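Local coordinates for protein fusolin (Unidentified entomopoxvirus, PDB 4YN2) that forms the virulence-enhancing crystalline spindles of an insect poxvirus and probably acts oxidatively on chitin as a lytic polysaccharide monooxygenase, at residues 5-10 / 130-135; 35-40 / 56-61; 149-154 / 206-211. All blocks are in the same frame, centred on the assembly; numbering follows the deposited sequence.

Contact 1: residues 5-10 / 130-135; sequences SFPIAR and VPLELE. With EDO (1,2-ethanediol), chain D.
With chi1 at 42°, Ser-5 holds OG between its own backbone N and carbonyl carbon, and from there the hydroxyl meets both the carboxylate and the carbonyl of Glu-135. OG lies 2.7 Å from Glu-135 OE1. Glu-135 itself sends CG away from its N (chi1 -176°), and the extended chain beyond CG brings OE1 alongside the Ser-5 hydroxyl, while OE2 bonds to Ser-185 OG. The backbones form a classic beta bulge: Ser-5 and Phe-6 both face Glu-135, whose O accepts Ser-5 N at 3.0 Å and Phe-6 N at 3.1 Å. Phe-6 N arrives in the carbonyl plane on a lone pair, Ser-5 N tilted 16° from that plane. Glu-135 N returns a bond of 2.8 Å to Phe-6 O, joining edge strand 2-6 to strand 129-138 in the antiparallel four-stranded sheet of the monooxygenase-family domain. Beyond the bulge a cis peptide precedes Pro-7, whose CG meets Leu-132 CD2 tip to tip at 3.8 Å. The other branch, Leu-132 CD1, touches the edge of the Phe-6 ring at CE2, 4.1 Å away. Farther out, Glu-133 OE2 accepts O1 of an ethanediol and pairs with Arg-194.

Contact 2: residues 35-40 / 56-61; sequences AAYQYV and SAAQYE
Ala-57 opens the contact on helix 51-63, its CB 3.8 Å from Val-40 CG1, the branch that lies beside the backbone of the facing helix. One residue on, Ala-58 points its methyl straight at the ring of Tyr-37: CB stands 3.5 Å from the ring centroid and 10° off the normal, a CH-pi contact over the centre of one face. Tyr-37 reaches this place with CG anti to its backbone N (chi1 -176°), which carries the ring across to the other helix, and its hydroxyl is held by Thr-23 O. Gln-59 runs alongside Tyr-37 in the same direction, CG 3.8 Å from Tyr-37 OH. Glu-61 then stretches back across the interface, its carboxylate packed on Val-40, with OE2 3.3 Å from Val-40 CG2. Its OE1 comes within 3.0 Å of Ala-36 O, an approach of two acceptors, while OE2 receives weak bonds from Gly-108 N and Val-109 N. The segment axes pass 8.4 Å apart at 142°, with alanines at the interface of this helical hairpin. Phe-62 and Ile-55 pack on Tyr-37; from helix 31-48, Tyr-41 meets Ala-58 and Val-44 meets Ala-57. Tyr-68, ahead of strand 69-71, bonds to Glu-61 O.

Contact 3: residues 149-154 / 206-211; sequences VYITKP and AVLYVR
Strands 149-152 and 206-211 run antiparallel, their short axes 4.5 Å apart at 159°, with Tyr-150 and Tyr-209 as the hydrogen-bonded pair between the non-hydrogen-bonded pairs Val-149/Val-210 and Ile-151/Leu-208. Tyr-150 N gives to Tyr-209 O at 2.8 Å, and Tyr-209 N returns a bond of equal length to Tyr-150 O. On the tyrosine face the two side chains touch at their CB atoms and then part. Tyr-150 turns CG beside its own N (chi1 -55°), which lays the ring with its CD1 edge 3.5 Å from Tyr-209 O, in the ring plane; Tyr-209 instead sends its ring out anti to N. Trp-165 meets both rings edge-to-face, while Glu-148 takes the Tyr-150 hydroxyl and Leu-91 O that of Tyr-209. This pairing lies in the mixed sheet of the beta-sandwich core known from lytic polysaccharide monooxygenases, strand 206-214 standing between 145-152 and 220-231. Tyr-150 also borders the glycan, with a bound N-acetylglucosamine about 4 Å from its side chain. The other face is aliphatic: the side chains of Ile-151 and Leu-208 cross at a slant, CG1 of Ile-151 3.8 Å from CD2 of Leu-208, and Val-149 lies side by side with Val-210. From strand 191-200, Phe-195 packs on Val-149, and Ile-199 on Ile-151 and Leu-208. At the end of the ladder Thr-152 substitutes its hydroxyl for a backbone acceptor: OG1 takes Val-207 N at 3.0 Å in a nearly straight bond (173°), and Thr-152 N gives to Val-207 O at 3.1 Å.

Contacts 1 and 3 belong to the two sheets of the sandwich and meet in its interior, where Leu-134 of 130-135 packs on Val-149 and Val-210; Arg-10 also touches Val-207. Strand 129-138 is followed directly in the chain by strand 145-152, so the chain passes from one sheet to the other there. Contact 3 is wholly buried, whereas contact 1, at the edge strand 2-6, is partly buried and pairs a bulge with a buried carboxylate and the exposed Phe-6. Contact 2 lies about 25 Å from contact 1, centre to centre, within helices inserted between the two strands of contact 1; although buried, it relies on side-chain packing, not on backbone bonding between strands.

Contact 1: residues 5-10 / 130-135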
ATOM      1  N   SER A   5      -4.988   6.961   6.999  1.00  6.07           N
ATOM      2  CA  SER A   5      -5.998   7.588   6.145  1.00  5.53           C
ATOM      3  C   SER A   5      -5.337   8.315   5.009  1.00 10.19           C
ATOM      4  O   SER A   5      -5.930   8.375   3.931  1.00 11.05           O
ATOM      5  CB  SER A   5      -6.896   8.532   6.945  1.00  9.13           C
ATOM      6  OG  SER A   5      -6.156   9.302   7.875  1.00 15.20           O
ATOM      7  N   PHE A   6      -4.117   8.861   5.205  1.00  5.91           N
ATOM      8  CA  PHE A   6      -3.410   9.471   4.082  1.00  6.13           C
ATOM      9  C   PHE A   6      -1.912   9.185   4.152  1.00  9.68           C
ATOM     10  O   PHE A   6      -1.248   9.670   5.056  1.00 10.58           O
ATOM     11  CB  PHE A   6      -3.632  10.988   3.925  1.00  7.77           C
ATOM     12  CG  PHE A   6      -3.008  11.401   2.613  1.00 10.01           C
ATOM     13  CD1 PHE A   6      -3.647  11.127   1.412  1.00 13.55           C
ATOM     14  CD2 PHE A   6      -1.691  11.829   2.565  1.00 12.99           C
ATOM     15  CE1 PHE A   6      -3.008  11.354   0.193  1.00 14.82           C
ATOM     16  CE2 PHE A   6      -1.056  12.056   1.347  1.00 16.04           C
ATOM     17  CZ  PHE A   6      -1.718  11.810   0.170  1.00 14.32           C
ATOM     18  N   PRO A   7      -1.327   8.519   3.147  1.00  6.05           N
ATOM     19  CA  PRO A   7      -1.977   7.780   2.057  1.00  5.78           C
ATOM     20  C   PRO A   7      -2.819   6.659   2.687  1.00  8.46           C
ATOM     21  O   PRO A   7      -2.509   6.189   3.785  1.00  7.16           O
ATOM     22  CB  PRO A   7      -0.792   7.317   1.184  1.00  7.79           C
ATOM     23  CG  PRO A   7       0.419   8.060   1.707  1.00 12.41           C
ATOM     24  CD  PRO A   7       0.122   8.266   3.151  1.00  8.19           C
ATOM     25  N   ILE A   8      -3.941   6.315   2.065  1.00  5.55           N
ATOM     26  CA  ILE A   8      -4.878   5.344   2.643  1.00  5.18           C
ATOM     27  C   ILE A   8      -4.243   3.967   2.872  1.00  8.43           C
ATOM     28  O   ILE A   8      -3.499   3.469   2.027  1.00  6.96           O
ATOM     29  CB  ILE A   8      -6.157   5.234   1.769  1.00  8.07           C
ATOM     30  CG1 ILE A   8      -7.314   4.577   2.544  1.00  8.35           C
ATOM     31  CG2 ILE A   8      -5.890   4.518   0.442  1.00  9.63           C
ATOM     32  CD1 ILE A   8      -8.661   4.721   1.823  1.00 14.60           C
ATOM     33  N   ALA A   9      -4.568   3.346   4.024  1.00  5.19           N
ATOM     34  CA  ALA A   9      -4.115   1.988   4.316  1.00  4.80           C
ATOM     35  C   ALA A   9      -4.742   1.031   3.335  1.00  7.15           C
ATOM     36  O   ALA A   9      -5.910   1.201   2.971  1.00  5.49           O
ATOM     37  CB  ALA A   9      -4.497   1.587   5.733  1.00  6.06           C
ATOM     38  N   ARG A  10      -4.002  -0.009   2.958  1.00  4.79           N
ATOM     39  CA  ARG A  10      -4.472  -1.031   2.028  1.00  4.43           C
ATOM     40  C   ARG A  10      -5.821  -1.595   2.489  1.00  6.84           C
ATOM     41  O   ARG A  10      -6.762  -1.624   1.704  1.00  6.21           O
ATOM     42  CB  ARG A  10      -3.439  -2.155   1.941  1.00  5.06           C
ATOM     43  CG  ARG A  10      -3.780  -3.235   0.933  1.00 10.71           C
ATOM     44  CD  ARG A  10      -2.743  -4.319   0.942  1.00  9.47           C
ATOM     45  NE  ARG A  10      -1.501  -3.926   0.287  1.00  4.84           N
ATOM     46  CZ  ARG A  10      -0.451  -4.728   0.124  1.00 16.34           C
ATOM     47  NH1 ARG A  10      -0.481  -5.978   0.577  1.00  8.18           N
ATOM     48  NH2 ARG A  10       0.640  -4.286  -0.489  1.00 10.86           N
ATOM     49  N   VAL A 130      10.562  12.887  -0.752  1.00 19.40           N
ATOM     50  CA  VAL A 130       9.376  13.744  -0.815  1.00 19.12           C
ATOM     51  C   VAL A 130       8.899  13.891   0.626  1.00 19.00           C
ATOM     52  O   VAL A 130       8.519  12.886   1.229  1.00 16.65           O
ATOM     53  CB  VAL A 130       8.258  13.192  -1.778  1.00 24.66           C
ATOM     54  CG1 VAL A 130       6.854  13.636  -1.351  1.00 24.66           C
ATOM     55  CG2 VAL A 130       8.498  13.634  -3.221  1.00 25.25           C
ATOM     56  N   PRO A 131       8.946  15.106   1.224  1.00 15.14           N
ATOM     57  CA  PRO A 131       8.363  15.269   2.556  1.00 14.21           C
ATOM     58  C   PRO A 131       6.860  15.137   2.409  1.00 16.69           C
ATOM     59  O   PRO A 131       6.256  15.896   1.655  1.00 16.61           O
ATOM     60  CB  PRO A 131       8.795  16.673   2.972  1.00 16.02           C
ATOM     61  CG  PRO A 131       8.972  17.403   1.708  1.00 20.57           C
ATOM     62  CD  PRO A 131       9.345  16.406   0.653  1.00 16.96           C
ATOM     63  N   LEU A 132       6.288  14.105   2.998  1.00 12.59           N
ATOM     64  CA  LEU A 132       4.858  13.851   2.893  1.00 11.25           C
ATOM     65  C   LEU A 132       4.271  13.882   4.258  1.00 13.56           C
ATOM     66  O   LEU A 132       4.790  13.219   5.162  1.00 12.68           O
ATOM     67  CB  LEU A 132       4.604  12.492   2.226  1.00 11.51           C
ATOM     68  CG  LEU A 132       3.183  12.228   1.719  1.00 17.07           C
ATOM     69  CD1 LEU A 132       2.802  13.195   0.599  1.00 18.31           C
ATOM     70  CD2 LEU A 132       3.059  10.802   1.217  1.00 18.25           C
ATOM     71  N   GLU A 133       3.185  14.634   4.434  1.00  9.06           N
ATOM     72  CA  GLU A 133       2.531  14.656   5.727  1.00  8.16           C
ATOM     73  C   GLU A 133       1.568  13.491   5.828  1.00 12.03           C
ATOM     74  O   GLU A 133       0.474  13.524   5.255  1.00 10.61           O
ATOM     75  CB  GLU A 133       1.819  15.958   5.989  1.00  8.53           C
ATOM     76  CG  GLU A 133       1.454  16.073   7.460  1.00 13.10           C
ATOM     77  CD  GLU A 133       0.663  17.320   7.764  1.00 30.42           C
ATOM     78  OE1 GLU A 133      -0.248  17.651   6.972  1.00 23.24           O
ATOM     79  OE2 GLU A 133       0.947  17.971   8.793  1.00 24.12           O
ATOM     80  N   LEU A 134       1.988  12.459   6.535  1.00  9.45           N
ATOM     81  CA  LEU A 134       1.166  11.280   6.758  1.00  9.35           C
ATOM     82  C   LEU A 134       0.037  11.619   7.717  1.00 12.79           C
ATOM     83  O   LEU A 134       0.224  12.455   8.601  1.00 10.88           O
ATOM     84  CB  LEU A 134       2.006  10.112   7.324  1.00  9.84           C
ATOM     85  CG  LEU A 134       2.636   9.184   6.273  1.00 15.09           C
ATOM     86  CD1 LEU A 134       3.452   9.947   5.289  1.00 14.13           C
ATOM     87  CD2 LEU A 134       3.473   8.113   6.936  1.00 18.64           C
ATOM     88  N   GLU A 135      -1.140  11.019   7.519  1.00  7.61           N
ATOM     89  CA  GLU A 135      -2.274  11.197   8.433  1.00  7.08           C
ATOM     90  C   GLU A 135      -2.718   9.835   8.936  1.00 11.15           C
ATOM     91  O   GLU A 135      -3.158   9.011   8.133  1.00 11.73           O
ATOM     92  CB  GLU A 135      -3.429  11.924   7.723  1.00  8.56           C
ATOM     93  CG  GLU A 135      -4.630  12.247   8.604  1.00 14.06           C
ATOM     94  CD  GLU A 135      -5.890  12.600   7.834  1.00 24.82           C
ATOM     95  OE1 GLU A 135      -6.260  11.837   6.915  1.00 19.65           O
ATOM     96  OE2 GLU A 135      -6.529  13.622   8.171  1.00 18.72           O
TER
HETATM   97  C1  EDO D 405       3.502  17.992  11.464  1.00 22.19           C
HETATM   98  O1  EDO D 405       3.424  17.381  10.171  1.00 23.27           O
HETATM   99  C2  EDO D 405       4.318  17.113  12.446  1.00 22.34           C
HETATM  100  O2  EDO D 405       5.392  16.454  11.769  1.00 18.29           O

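Contact 2: residues 35-40 / 56-61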
ATOM      1  N   ALA A  35      -9.858 -10.182  -4.441  1.00  9.78           N
ATOM      2  CA  ALA A  35      -9.032 -11.377  -4.249  1.00  9.80           C
ATOM      3  C   ALA A  35      -8.727 -11.594  -2.749  1.00 11.15           C
ATOM      4  O   ALA A  35      -8.774 -12.729  -2.297  1.00 10.57           O
ATOM      5  CB  ALA A  35      -7.736 -11.270  -5.048  1.00 10.66           C
ATOM      6  N   ALA A  36      -8.499 -10.518  -1.974  1.00  7.28           N
ATOM      7  CA  ALA A  36      -8.223 -10.647  -0.527  1.00  5.92           C
ATOM      8  C   ALA A  36      -9.418 -11.220   0.210  1.00  9.71           C
ATOM      9  O   ALA A  36      -9.262 -12.096   1.064  1.00  8.22           O
ATOM     10  CB  ALA A  36      -7.849  -9.316   0.068  1.00  5.94           C
ATOM     11  N   TYR A  37     -10.613 -10.746  -0.142  1.00  6.22           N
ATOM     12  CA  TYR A  37     -11.843 -11.266   0.445  1.00  6.86           C
ATOM     13  C   TYR A  37     -11.989 -12.750   0.093  1.00 11.51           C
ATOM     14  O   TYR A  37     -12.172 -13.588   0.979  1.00 10.96           O
ATOM     15  CB  TYR A  37     -13.044 -10.464  -0.079  1.00  8.11           C
ATOM     16  CG  TYR A  37     -14.366 -10.860   0.528  1.00  9.67           C
ATOM     17  CD1 TYR A  37     -15.096 -11.932   0.022  1.00 12.03           C
ATOM     18  CD2 TYR A  37     -14.921 -10.134   1.576  1.00  9.92           C
ATOM     19  CE1 TYR A  37     -16.304 -12.321   0.599  1.00 13.54           C
ATOM     20  CE2 TYR A  37     -16.132 -10.506   2.153  1.00 10.46           C
ATOM     21  CZ  TYR A  37     -16.836 -11.582   1.644  1.00 18.65           C
ATOM     22  OH  TYR A  37     -18.048 -11.907   2.201  1.00 19.43           O
ATOM     23  N   GLN A  38     -11.866 -13.065  -1.198  1.00  8.86           N
ATOM     24  CA  GLN A  38     -12.073 -14.420  -1.695  1.00  9.15           C
ATOM     25  C   GLN A  38     -10.997 -15.395  -1.225  1.00 12.32           C
ATOM     26  O   GLN A  38     -11.315 -16.562  -1.027  1.00 13.17           O
ATOM     27  CB  GLN A  38     -12.236 -14.424  -3.216  1.00 10.24           C
ATOM     28  CG  GLN A  38     -13.565 -13.729  -3.573  1.00 15.94           C
ATOM     29  CD  GLN A  38     -13.825 -13.550  -5.043  1.00 25.77           C
ATOM     30  OE1 GLN A  38     -12.947 -13.734  -5.877  1.00 19.34           O
ATOM     31  NE2 GLN A  38     -15.053 -13.158  -5.392  1.00 25.20           N
ATOM     32  N   TYR A  39      -9.773 -14.924  -0.967  1.00  9.02           N
ATOM     33  CA  TYR A  39      -8.690 -15.738  -0.408  1.00  8.83           C
ATOM     34  C   TYR A  39      -9.067 -16.290   0.989  1.00 11.09           C
ATOM     35  O   TYR A  39      -8.947 -17.487   1.241  1.00  9.26           O
ATOM     36  CB  TYR A  39      -7.430 -14.867  -0.290  1.00 10.92           C
ATOM     37  CG  TYR A  39      -6.232 -15.580   0.280  1.00 13.84           C
ATOM     38  CD1 TYR A  39      -5.315 -16.210  -0.551  1.00 16.04           C
ATOM     39  CD2 TYR A  39      -5.975 -15.569   1.643  1.00 14.96           C
ATOM     40  CE1 TYR A  39      -4.186 -16.837  -0.039  1.00 16.40           C
ATOM     41  CE2 TYR A  39      -4.851 -16.199   2.170  1.00 16.06           C
ATOM     42  CZ  TYR A  39      -3.959 -16.835   1.325  1.00 22.83           C
ATOM     43  OH  TYR A  39      -2.844 -17.436   1.849  1.00 25.38           O
ATOM     44  N   VAL A  40      -9.500 -15.409   1.892  1.00  8.68           N
ATOM     45  CA  VAL A  40      -9.894 -15.801   3.254  1.00  8.68           C
ATOM     46  C   VAL A  40     -11.201 -16.628   3.196  1.00 12.91           C
ATOM     47  O   VAL A  40     -11.322 -17.624   3.909  1.00 12.39           O
ATOM     48  CB  VAL A  40     -10.033 -14.575   4.192  1.00 11.77           C
ATOM     49  CG1 VAL A  40     -10.635 -14.975   5.543  1.00 11.37           C
ATOM     50  CG2 VAL A  40      -8.676 -13.912   4.398  1.00 12.55           C
ATOM     51  N   SER A  56     -18.233 -14.897   7.349  1.00 10.99           N
ATOM     52  CA  SER A  56     -17.885 -14.152   8.554  1.00 11.23           C
ATOM     53  C   SER A  56     -16.384 -13.862   8.647  1.00 13.01           C
ATOM     54  O   SER A  56     -16.015 -12.768   9.065  1.00 10.80           O
ATOM     55  CB  SER A  56     -18.333 -14.905   9.800  1.00 16.60           C
ATOM     56  OG  SER A  56     -19.748 -15.016   9.823  1.00 32.57           O
ATOM     57  N   ALA A  57     -15.530 -14.844   8.297  1.00 10.22           N
ATOM     58  CA  ALA A  57     -14.076 -14.654   8.329  1.00 10.11           C
ATOM     59  C   ALA A  57     -13.630 -13.605   7.311  1.00 11.65           C
ATOM     60  O   ALA A  57     -12.830 -12.733   7.646  1.00 11.35           O
ATOM     61  CB  ALA A  57     -13.369 -15.960   8.058  1.00 10.77           C
ATOM     62  N   ALA A  58     -14.161 -13.676   6.094  1.00  7.50           N
ATOM     63  CA  ALA A  58     -13.842 -12.743   5.007  1.00  7.49           C
ATOM     64  C   ALA A  58     -14.348 -11.325   5.326  1.00 11.69           C
ATOM     65  O   ALA A  58     -13.634 -10.351   5.099  1.00  9.58           O
ATOM     66  CB  ALA A  58     -14.448 -13.246   3.707  1.00  8.58           C
ATOM     67  N   GLN A  59     -15.557 -11.210   5.892  1.00  8.73           N
ATOM     68  CA  GLN A  59     -16.100  -9.908   6.281  1.00  8.07           C
ATOM     69  C   GLN A  59     -15.304  -9.284   7.429  1.00 11.49           C
ATOM     70  O   GLN A  59     -15.039  -8.081   7.408  1.00  9.44           O
ATOM     71  CB  GLN A  59     -17.562 -10.038   6.697  1.00  9.48           C
ATOM     72  CG  GLN A  59     -18.507 -10.238   5.530  1.00 14.20           C
ATOM     73  CD  GLN A  59     -19.922 -10.464   6.003  1.00 28.64           C
ATOM     74  OE1 GLN A  59     -20.190 -10.754   7.173  1.00 26.23           O
ATOM     75  NE2 GLN A  59     -20.868 -10.275   5.121  1.00 21.91           N
ATOM     76  N   TYR A  60     -14.912 -10.106   8.413  1.00  9.71           N
ATOM     77  CA  TYR A  60     -14.146  -9.675   9.585  1.00  9.29           C
ATOM     78  C   TYR A  60     -12.843  -9.007   9.160  1.00 11.58           C
ATOM     79  O   TYR A  60     -12.437  -8.016   9.755  1.00  8.98           O
ATOM     80  CB  TYR A  60     -13.879 -10.892  10.491  1.00 10.24           C
ATOM     81  CG  TYR A  60     -13.093 -10.607  11.744  1.00 11.30           C
ATOM     82  CD1 TYR A  60     -11.704 -10.625  11.735  1.00 12.51           C
ATOM     83  CD2 TYR A  60     -13.735 -10.383  12.956  1.00 12.43           C
ATOM     84  CE1 TYR A  60     -10.976 -10.393  12.891  1.00 12.08           C
ATOM     85  CE2 TYR A  60     -13.015 -10.185  14.128  1.00 13.68           C
ATOM     86  CZ  TYR A  60     -11.633 -10.218  14.098  1.00 18.64           C
ATOM     87  OH  TYR A  60     -10.929  -9.955  15.247  1.00 18.69           O
ATOM     88  N   GLU A  61     -12.198  -9.545   8.106  1.00  9.01           N
ATOM     89  CA  GLU A  61     -10.949  -9.014   7.577  1.00  7.63           C
ATOM     90  C   GLU A  61     -11.085  -7.531   7.210  1.00 10.53           C
ATOM     91  O   GLU A  61     -10.180  -6.745   7.508  1.00  9.02           O
ATOM     92  CB  GLU A  61     -10.524  -9.855   6.358  1.00  8.64           C
ATOM     93  CG  GLU A  61      -9.380  -9.305   5.544  1.00 11.43           C
ATOM     94  CD  GLU A  61      -8.926 -10.300   4.501  1.00 18.98           C
ATOM     95  OE1 GLU A  61      -9.741 -10.682   3.631  1.00 17.62           O
ATOM     96  OE2 GLU A  61      -7.756 -10.723   4.574  1.00  8.11           O
TER

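Contact 3: residues 149-154 / 206-211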
ATOM      1  N   VAL A 149       7.849   4.277  10.669  1.00  6.36           N
ATOM      2  CA  VAL A 149       7.491   4.121   9.270  1.00  5.64           C
ATOM      3  C   VAL A 149       8.642   3.433   8.591  1.00  7.52           C
ATOM      4  O   VAL A 149       9.792   3.849   8.754  1.00  5.93           O
ATOM      5  CB  VAL A 149       7.128   5.439   8.551  1.00  8.92           C
ATOM      6  CG1 VAL A 149       6.587   5.153   7.157  1.00  8.68           C
ATOM      7  CG2 VAL A 149       6.111   6.239   9.355  1.00  8.87           C
ATOM      8  N   TYR A 150       8.335   2.366   7.855  1.00  5.33           N
ATOM      9  CA  TYR A 150       9.292   1.629   7.046  1.00  5.41           C
ATOM     10  C   TYR A 150       8.879   1.762   5.626  1.00  7.71           C
ATOM     11  O   TYR A 150       7.713   2.027   5.364  1.00  6.81           O
ATOM     12  CB  TYR A 150       9.358   0.135   7.408  1.00  6.58           C
ATOM     13  CG  TYR A 150       9.634  -0.165   8.860  1.00  7.28           C
ATOM     14  CD1 TYR A 150       8.642  -0.017   9.824  1.00  8.32           C
ATOM     15  CD2 TYR A 150      10.890  -0.595   9.278  1.00  8.44           C
ATOM     16  CE1 TYR A 150       8.888  -0.292  11.165  1.00  7.71           C
ATOM     17  CE2 TYR A 150      11.155  -0.847  10.626  1.00  8.73           C
ATOM     18  CZ  TYR A 150      10.153  -0.679  11.567  1.00 13.20           C
ATOM     19  OH  TYR A 150      10.410  -0.930  12.891  1.00 16.08           O
ATOM     20  N   ILE A 151       9.807   1.562   4.711  1.00  4.84           N
ATOM     21  CA  ILE A 151       9.522   1.542   3.290  1.00  4.56           C
ATOM     22  C   ILE A 151      10.191   0.312   2.723  1.00  7.55           C
ATOM     23  O   ILE A 151      11.277  -0.073   3.164  1.00  5.68           O
ATOM     24  CB  ILE A 151       9.936   2.838   2.533  1.00  7.90           C
ATOM     25  CG1 ILE A 151       9.388   2.819   1.091  1.00  7.49           C
ATOM     26  CG2 ILE A 151      11.466   3.057   2.547  1.00  9.65           C
ATOM     27  CD1 ILE A 151       9.459   4.150   0.368  1.00 10.36           C
ATOM     28  N   THR A 152       9.564  -0.288   1.725  1.00  3.51           N
ATOM     29  CA  THR A 152      10.160  -1.419   1.064  1.00  3.26           C
ATOM     30  C   THR A 152      11.471  -1.000   0.399  1.00  9.37           C
ATOM     31  O   THR A 152      11.619   0.140  -0.043  1.00  9.04           O
ATOM     32  CB  THR A 152       9.207  -2.009   0.045  1.00  5.88           C
ATOM     33  OG1 THR A 152       8.557  -0.948  -0.657  1.00  6.78           O
ATOM     34  CG2 THR A 152       8.186  -2.945   0.678  1.00  4.23           C
ATOM     35  N   LYS A 153      12.396  -1.935   0.299  1.00  8.28           N
ATOM     36  CA  LYS A 153      13.686  -1.703  -0.357  1.00  8.72           C
ATOM     37  C   LYS A 153      13.475  -1.390  -1.852  1.00 13.57           C
ATOM     38  O   LYS A 153      12.433  -1.743  -2.414  1.00 12.73           O
ATOM     39  CB  LYS A 153      14.637  -2.897  -0.157  1.00  9.24           C
ATOM     40  CG  LYS A 153      15.191  -2.931   1.257  1.00 10.65           C
ATOM     41  CD  LYS A 153      16.157  -4.070   1.489  1.00 15.26           C
ATOM     42  CE  LYS A 153      16.583  -4.208   2.942  1.00 17.19           C
ATOM     43  NZ  LYS A 153      17.558  -3.164   3.344  1.00 19.16           N
ATOM     44  N   PRO A 154      14.427  -0.655  -2.468  1.00 11.90           N
ATOM     45  CA  PRO A 154      14.253  -0.182  -3.855  1.00 12.53           C
ATOM     46  C   PRO A 154      13.833  -1.168  -4.947  1.00 17.61           C
ATOM     47  O   PRO A 154      13.167  -0.730  -5.892  1.00 19.61           O
ATOM     48  CB  PRO A 154      15.637   0.354  -4.195  1.00 14.55           C
ATOM     49  CG  PRO A 154      16.162   0.833  -2.923  1.00 18.30           C
ATOM     50  CD  PRO A 154      15.682  -0.130  -1.894  1.00 13.66           C
ATOM     51  N   ALA A 206       5.802   1.052  -4.335  1.00  7.53           N
ATOM     52  CA  ALA A 206       6.385   0.677  -3.056  1.00  7.56           C
ATOM     53  C   ALA A 206       5.306   0.515  -2.011  1.00 10.86           C
ATOM     54  O   ALA A 206       4.140   0.837  -2.247  1.00 10.66           O
ATOM     55  CB  ALA A 206       7.374   1.753  -2.616  1.00  8.23           C
ATOM     56  N   VAL A 207       5.709   0.052  -0.837  1.00  7.21           N
ATOM     57  CA  VAL A 207       4.819  -0.087   0.300  1.00  5.94           C
ATOM     58  C   VAL A 207       5.431   0.599   1.498  1.00  8.04           C
ATOM     59  O   VAL A 207       6.569   0.295   1.850  1.00  8.10           O
ATOM     60  CB  VAL A 207       4.512  -1.573   0.642  1.00  9.70           C
ATOM     61  CG1 VAL A 207       3.660  -1.684   1.911  1.00  9.88           C
ATOM     62  CG2 VAL A 207       3.825  -2.271  -0.516  1.00 10.10           C
ATOM     63  N   LEU A 208       4.664   1.469   2.164  1.00  4.59           N
ATOM     64  CA  LEU A 208       5.052   2.022   3.459  1.00  4.76           C
ATOM     65  C   LEU A 208       4.436   1.134   4.506  1.00  8.56           C
ATOM     66  O   LEU A 208       3.287   0.720   4.347  1.00  8.76           O
ATOM     67  CB  LEU A 208       4.584   3.457   3.671  1.00  5.27           C
ATOM     68  CG  LEU A 208       5.045   4.496   2.690  1.00 10.00           C
ATOM     69  CD1 LEU A 208       4.287   5.787   2.929  1.00  9.79           C
ATOM     70  CD2 LEU A 208       6.543   4.724   2.800  1.00 13.36           C
ATOM     71  N   TYR A 209       5.193   0.769   5.525  1.00  5.71           N
ATOM     72  CA  TYR A 209       4.692  -0.034   6.631  1.00  3.88           C
ATOM     73  C   TYR A 209       4.702   0.873   7.827  1.00  7.14           C
ATOM     74  O   TYR A 209       5.775   1.309   8.249  1.00  5.65           O
ATOM     75  CB  TYR A 209       5.542  -1.280   6.846  1.00  4.06           C
ATOM     76  CG  TYR A 209       4.928  -2.306   7.776  1.00  4.66           C
ATOM     77  CD1 TYR A 209       3.654  -2.806   7.542  1.00  6.13           C
ATOM     78  CD2 TYR A 209       5.686  -2.908   8.773  1.00  5.24           C
ATOM     79  CE1 TYR A 209       3.132  -3.840   8.299  1.00  6.35           C
ATOM     80  CE2 TYR A 209       5.170  -3.948   9.541  1.00  5.53           C
ATOM     81  CZ  TYR A 209       3.889  -4.405   9.308  1.00  9.63           C
ATOM     82  OH  TYR A 209       3.397  -5.437  10.067  1.00  8.95           O
ATOM     83  N   VAL A 210       3.519   1.251   8.301  1.00  3.92           N
ATOM     84  CA  VAL A 210       3.361   2.180   9.417  1.00  3.85           C
ATOM     85  C   VAL A 210       2.993   1.397  10.647  1.00  7.76           C
ATOM     86  O   VAL A 210       2.039   0.625  10.626  1.00  7.90           O
ATOM     87  CB  VAL A 210       2.300   3.272   9.109  1.00  7.63           C
ATOM     88  CG1 VAL A 210       2.186   4.256  10.267  1.00  7.98           C
ATOM     89  CG2 VAL A 210       2.619   4.007   7.807  1.00  7.49           C
ATOM     90  N   ARG A 211       3.731   1.611  11.718  1.00  4.57           N
ATOM     91  CA  ARG A 211       3.518   0.949  12.990  1.00  4.62           C
ATOM     92  C   ARG A 211       3.219   1.985  14.049  1.00  9.36           C
ATOM     93  O   ARG A 211       4.040   2.870  14.270  1.00  9.14           O
ATOM     94  CB  ARG A 211       4.749   0.143  13.372  1.00  4.43           C
ATOM     95  CG  ARG A 211       4.680  -0.523  14.732  1.00  8.85           C
ATOM     96  CD  ARG A 211       6.024  -1.105  15.085  1.00  9.62           C
ATOM     97  NE  ARG A 211       5.978  -1.765  16.383  1.00 14.17           N
ATOM     98  CZ  ARG A 211       7.020  -1.997  17.172  1.00 18.91           C
ATOM     99  NH1 ARG A 211       8.239  -1.626  16.803  1.00 11.06           N
ATOM    100  NH2 ARG A 211       6.852  -2.611  18.338  1.00 11.60           N
TER